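Side-chain contacts in inactive glucansucrase (Lactobacillus reuteri, PDB 5JBD), which belongs to glycoside hydrolase family 70, is built around a TIM-type barrel and carries a bound calcium ion: residues Arg401-Asp406 with Val420-Gln425; Asp412-Ala417 with Arg700-Glu705. All blocks are in the same frame, centred on the assembly; numbering follows the deposited sequence. Where two conformers were deposited one is given.

Interactions 1 and 2 lie side by side, with centres about 12 Å apart. They alternate along the chain: helix 392-406 ends in interaction 1, the loop 412-417 enters interaction 2, and helix 420-434 returns to interaction 1. Ile403 of interaction 1 touches two residues of that loop. Its CG2 packs 3.5 Å from CD1 of Ile413 and 3.7 Å from CE of Met414. The Tyr422 ring also meets the loop, with CE2 3.6 Å from O of Ala417. Residues 700-705, almost 300 positions later in sequence, join through Arg702. The calcium ion is held by Glu237, Asp243, Asn287 and Asn751, none of which belongs to the four segments.

Interaction 1 of 2, residues Arg401-Asp406 with Val420-Gln425; sequences RLIIKD and VEYANQ
Asp406 OD2 and the backbone O of Tyr422 are joined by one water. It donates a hydrogen bond to each, 2.8 Å to Asp406 OD2 and 2.8 Å to Tyr422 O. The water therefore bridges the end of helix 392-406 and helix 420-434. Gln425 comes to the same carboxylate from the opposite direction. Its CG is anti to the backbone N (chi1 179°) and the chain is extended beyond it, which carries the amide across to Asp406. The two flat groups are nearly coplanar, 12° apart. Gln425 NE2 lies 3.4 Å from Asp406 OD2, but the angle is too poor for a hydrogen bond. Gln425 NE2 instead bonds to OE2 of Glu429, whose OE1 is also close to Asp406 OD2. Two carboxylates so close may raise the pKa of one of them.

The helices run at 106° to each other, with segment axes 9.2 Å apart. Helix 392-406 directly follows strand 385-388 of the parallel barrel. Helix 420-434 is followed by helix 446-455 and then by strand 460-464, the next strand of the barrel. The contact thus lies in the helical connection between two neighbouring strands of the TIM-type fold.

Ile403 supplies the apolar half. Its CG2 meets CB of Tyr422 at 3.8 Å, and the two side chains cross at about a right angle. The CD1 end reaches further along the partner helix, 3.9 Å from CA of Ala423 and 4.1 Å from its CB. The Tyr422 ring turns off toward His407, and the two rings meet.

Interaction 2 of 2, residues Asp412-Ala417 with Arg700-Glu705; sequences DIMGSA and RSRYNE
Arg702 NH2 donates to the backbone O of Met414 in a short bond of 2.8 Å with an N-H...O angle of 161°. NH1 adds a weak bond to the same Met414 O, at 3.4 Å. The carbonyl oxygen sits at the edge of the guanidinium, close to its plane. Relative to the carbonyl the approach is tilted: NH2 stands well above the C=O plane, 60° out of it. A second carbonyl, Gly415 O, comes within 3.7 Å of Arg702 NH2 without bonding to it.

Other groups fix the guanidinium too. NH1 also bonds to the backbone O of Gly187, and Tyr418 makes a cation-pi contact with the arginine. The bend at chi3 (-69°) turns the end of the chain toward the Met414 carbonyl. Nearer the backbone, Arg702 CG lies over the centre of one face of the Tyr703 ring, 3.7 Å above its plane. The Met414 side chain approaches the arginine more loosely, with SD 4.5 Å from NH1, and packs on Asn400 of helix 392-406.

The accepting carbonyl belongs to a type I beta turn from Asp412 to Gly415. Asp412 O takes the turn bond from Gly415 N and another from Ala417 N. An arginine from the loop after strand 696-697, which follows barrel strand 688-691, thus clasps a turn between two helices, a loop-to-loop contact in the TIM-type barrel fold of family 70.

Interaction 1 of 2, residues Arg401-Asp406 with Val420-Gln425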
# COMPACT_ATOMS: atom_id res chain seq x y z
N ARG A 401 6.79 0.84 15.13
CA ARG A 401 7.93 0.58 16.03
C ARG A 401 7.55 1.00 17.45
O ARG A 401 7.71 0.23 18.39
CB ARG A 401 9.25 1.30 15.58
CG ARG A 401 10.30 0.35 14.99
CD ARG A 401 11.77 0.77 15.23
NE ARG A 401 12.69 0.17 14.26
CZ ARG A 401 13.01 -1.13 14.15
NH1 ARG A 401 12.48 -2.06 14.95
NH2 ARG A 401 13.87 -1.52 13.21
N LEU A 402 7.01 2.20 17.57
CA LEU A 402 6.58 2.76 18.86
C LEU A 402 5.44 1.93 19.49
O LEU A 402 5.47 1.68 20.70
CB LEU A 402 6.20 4.23 18.68
CG LEU A 402 6.03 5.20 19.85
CD1 LEU A 402 7.08 5.02 20.94
CD2 LEU A 402 6.06 6.63 19.31
N ILE A 403 4.48 1.47 18.69
CA ILE A 403 3.40 0.59 19.18
C ILE A 403 3.99 -0.71 19.74
O ILE A 403 3.62 -1.14 20.85
CB ILE A 403 2.35 0.27 18.08
CG1 ILE A 403 1.51 1.52 17.76
CG2 ILE A 403 1.42 -0.86 18.50
CD1 ILE A 403 0.61 1.37 16.54
N ILE A 404 4.88 -1.33 18.98
CA ILE A 404 5.50 -2.60 19.38
C ILE A 404 6.29 -2.42 20.67
O ILE A 404 6.18 -3.25 21.58
CB ILE A 404 6.40 -3.18 18.25
CG1 ILE A 404 5.55 -3.62 17.05
CG2 ILE A 404 7.22 -4.39 18.76
CD1 ILE A 404 6.33 -3.70 15.75
N LYS A 405 7.04 -1.33 20.77
CA LYS A 405 7.80 -1.03 21.98
C LYS A 405 6.89 -0.79 23.19
O LYS A 405 7.16 -1.29 24.29
CB LYS A 405 8.71 0.19 21.78
CG LYS A 405 9.46 0.58 23.05
CD LYS A 405 10.67 1.47 22.79
CE LYS A 405 11.59 1.49 24.01
NZ LYS A 405 12.09 2.86 24.30
N ASP A 406 5.83 -0.00 22.99
CA ASP A 406 4.87 0.31 24.06
C ASP A 406 4.07 -0.89 24.56
O ASP A 406 3.55 -0.85 25.66
CB ASP A 406 3.86 1.37 23.59
CG ASP A 406 4.47 2.74 23.41
OD1 ASP A 406 5.54 3.03 23.98
OD2 ASP A 406 3.84 3.56 22.70
N VAL A 420 -6.56 0.52 17.61
CA VAL A 420 -6.39 1.95 17.30
C VAL A 420 -5.89 2.76 18.51
O VAL A 420 -5.11 3.70 18.35
CB VAL A 420 -7.68 2.56 16.67
CG1 VAL A 420 -8.82 2.64 17.68
CG2 VAL A 420 -7.41 3.94 16.07
N GLU A 421 -6.29 2.36 19.73
CA GLU A 421 -5.88 3.06 20.95
C GLU A 421 -4.33 3.09 21.09
O GLU A 421 -3.77 4.07 21.59
CB GLU A 421 -6.52 2.44 22.21
CG GLU A 421 -8.04 2.66 22.42
CD GLU A 421 -8.93 1.97 21.37
OE1 GLU A 421 -8.61 0.82 20.97
OE2 GLU A 421 -9.95 2.57 20.96
N TYR A 422 -3.65 2.04 20.62
CA TYR A 422 -2.17 2.02 20.65
C TYR A 422 -1.57 3.07 19.70
O TYR A 422 -0.59 3.73 20.04
CB TYR A 422 -1.63 0.64 20.26
CG TYR A 422 -2.15 -0.55 21.04
CD1 TYR A 422 -2.51 -0.45 22.39
CD2 TYR A 422 -2.24 -1.80 20.43
CE1 TYR A 422 -2.96 -1.56 23.09
CE2 TYR A 422 -2.70 -2.92 21.12
CZ TYR A 422 -3.05 -2.79 22.46
OH TYR A 422 -3.50 -3.90 23.13
N ALA A 423 -2.16 3.21 18.51
CA ALA A 423 -1.74 4.25 17.55
C ALA A 423 -1.93 5.65 18.12
O ALA A 423 -1.06 6.51 17.95
CB ALA A 423 -2.49 4.11 16.22
N ASN A 424 -3.07 5.87 18.80
CA ASN A 424 -3.34 7.18 19.40
C ASN A 424 -2.30 7.53 20.45
O ASN A 424 -1.86 8.69 20.53
CB ASN A 424 -4.74 7.21 20.05
CG ASN A 424 -5.86 7.08 19.05
OD1 ASN A 424 -5.70 7.37 17.86
ND2 ASN A 424 -7.02 6.64 19.53
N GLN A 425 -1.93 6.54 21.26
CA GLN A 425 -0.89 6.67 22.27
C GLN A 425 0.45 6.96 21.58
O GLN A 425 1.17 7.86 21.98
CB GLN A 425 -0.78 5.39 23.11
CG GLN A 425 0.30 5.43 24.19
CD GLN A 425 0.54 4.08 24.85
OE1 GLN A 425 -0.35 3.23 24.89
NE2 GLN A 425 1.74 3.89 25.38
O HOH W 1 1.33 2.85 21.82

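Interaction 2 of 2, residues Asp412-Ala417 with Arg700-Glu705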
# COMPACT_ATOMS: atom_id res chain seq x y z
N ASP A 412 0.95 -10.94 18.26
CA ASP A 412 -0.02 -10.61 17.19
C ASP A 412 -0.50 -9.14 17.24
O ASP A 412 -1.53 -8.77 16.66
CB ASP A 412 -1.18 -11.65 17.18
CG ASP A 412 -1.79 -11.87 18.57
OD1 ASP A 412 -1.18 -11.44 19.57
OD2 ASP A 412 -2.88 -12.48 18.65
N ILE A 413 0.27 -8.29 17.91
CA ILE A 413 0.02 -6.84 17.96
C ILE A 413 -0.10 -6.12 16.60
O ILE A 413 -0.80 -5.12 16.51
CB ILE A 413 1.07 -6.12 18.85
CG1 ILE A 413 0.61 -4.70 19.17
CG2 ILE A 413 2.45 -6.15 18.19
CD1 ILE A 413 1.50 -3.96 20.13
N MET A 414 0.60 -6.61 15.58
CA MET A 414 0.49 -6.06 14.22
C MET A 414 -0.53 -6.81 13.36
O MET A 414 -0.77 -6.41 12.22
CB MET A 414 1.86 -6.03 13.51
CG MET A 414 2.81 -4.98 14.06
SD MET A 414 2.34 -3.28 13.67
CE MET A 414 1.93 -2.63 15.30
N GLY A 415 -1.13 -7.88 13.90
CA GLY A 415 -2.24 -8.59 13.27
C GLY A 415 -3.53 -8.33 14.02
O GLY A 415 -3.89 -7.17 14.31
N SER A 416 -4.23 -9.41 14.38
CA SER A 416 -5.59 -9.32 14.94
C SER A 416 -5.69 -8.66 16.33
O SER A 416 -6.78 -8.24 16.72
CB SER A 416 -6.23 -10.70 14.97
OG SER A 416 -5.54 -11.57 15.83
N ALA A 417 -4.58 -8.54 17.06
CA ALA A 417 -4.57 -7.86 18.37
C ALA A 417 -4.23 -6.36 18.29
O ALA A 417 -4.10 -5.70 19.32
CB ALA A 417 -3.63 -8.58 19.34
N ARG A 700 -13.25 -2.26 7.04
CA ARG A 700 -12.47 -2.83 8.14
C ARG A 700 -10.94 -2.79 7.94
O ARG A 700 -10.20 -3.33 8.75
CB ARG A 700 -12.94 -4.25 8.42
CG ARG A 700 -14.41 -4.30 8.85
CD ARG A 700 -14.72 -5.52 9.70
NE ARG A 700 -14.22 -6.76 9.09
CZ ARG A 700 -14.80 -7.41 8.07
NH1 ARG A 700 -15.92 -6.96 7.49
NH2 ARG A 700 -14.24 -8.54 7.63
N SER A 701 -10.47 -2.11 6.89
CA SER A 701 -9.03 -1.86 6.73
C SER A 701 -8.51 -0.98 7.88
O SER A 701 -9.25 -0.20 8.48
CB SER A 701 -8.72 -1.24 5.36
OG SER A 701 -9.17 0.10 5.26
N ARG A 702 -7.23 -1.13 8.19
CA ARG A 702 -6.63 -0.43 9.31
C ARG A 702 -6.72 1.10 9.20
O ARG A 702 -7.02 1.78 10.18
CB ARG A 702 -5.17 -0.87 9.46
CG ARG A 702 -4.45 -0.33 10.69
CD ARG A 702 -3.16 -1.11 10.91
NE ARG A 702 -3.44 -2.48 11.34
CZ ARG A 702 -2.56 -3.47 11.39
NH1 ARG A 702 -1.28 -3.29 11.03
NH2 ARG A 702 -2.96 -4.67 11.80
N TYR A 703 -6.48 1.63 8.00
CA TYR A 703 -6.39 3.07 7.82
C TYR A 703 -7.47 3.70 6.94
O TYR A 703 -7.61 4.93 6.93
CB TYR A 703 -5.00 3.43 7.27
CG TYR A 703 -3.83 2.90 8.09
CD1 TYR A 703 -3.57 3.37 9.37
CD2 TYR A 703 -2.96 1.95 7.57
CE1 TYR A 703 -2.50 2.90 10.12
CE2 TYR A 703 -1.89 1.47 8.30
CZ TYR A 703 -1.65 1.94 9.57
OH TYR A 703 -0.59 1.46 10.28
N ASN A 704 -8.24 2.88 6.21
CA ASN A 704 -9.26 3.41 5.27
C ASN A 704 -8.64 4.39 4.26
O ASN A 704 -9.27 5.38 3.86
CB ASN A 704 -10.44 4.05 6.04
CG ASN A 704 -11.59 3.08 6.27
OD1 ASN A 704 -12.65 3.22 5.67
ND2 ASN A 704 -11.37 2.09 7.12
N GLU A 705 -7.39 4.12 3.86
CA GLU A 705 -6.61 5.04 3.03
C GLU A 705 -6.79 4.86 1.53
O GLU A 705 -6.46 5.77 0.77
CB GLU A 705 -5.10 4.95 3.36
CG GLU A 705 -4.32 3.80 2.71
CD GLU A 705 -4.78 2.42 3.14
OE1 GLU A 705 -5.33 2.26 4.25
OE2 GLU A 705 -4.66 1.47 2.34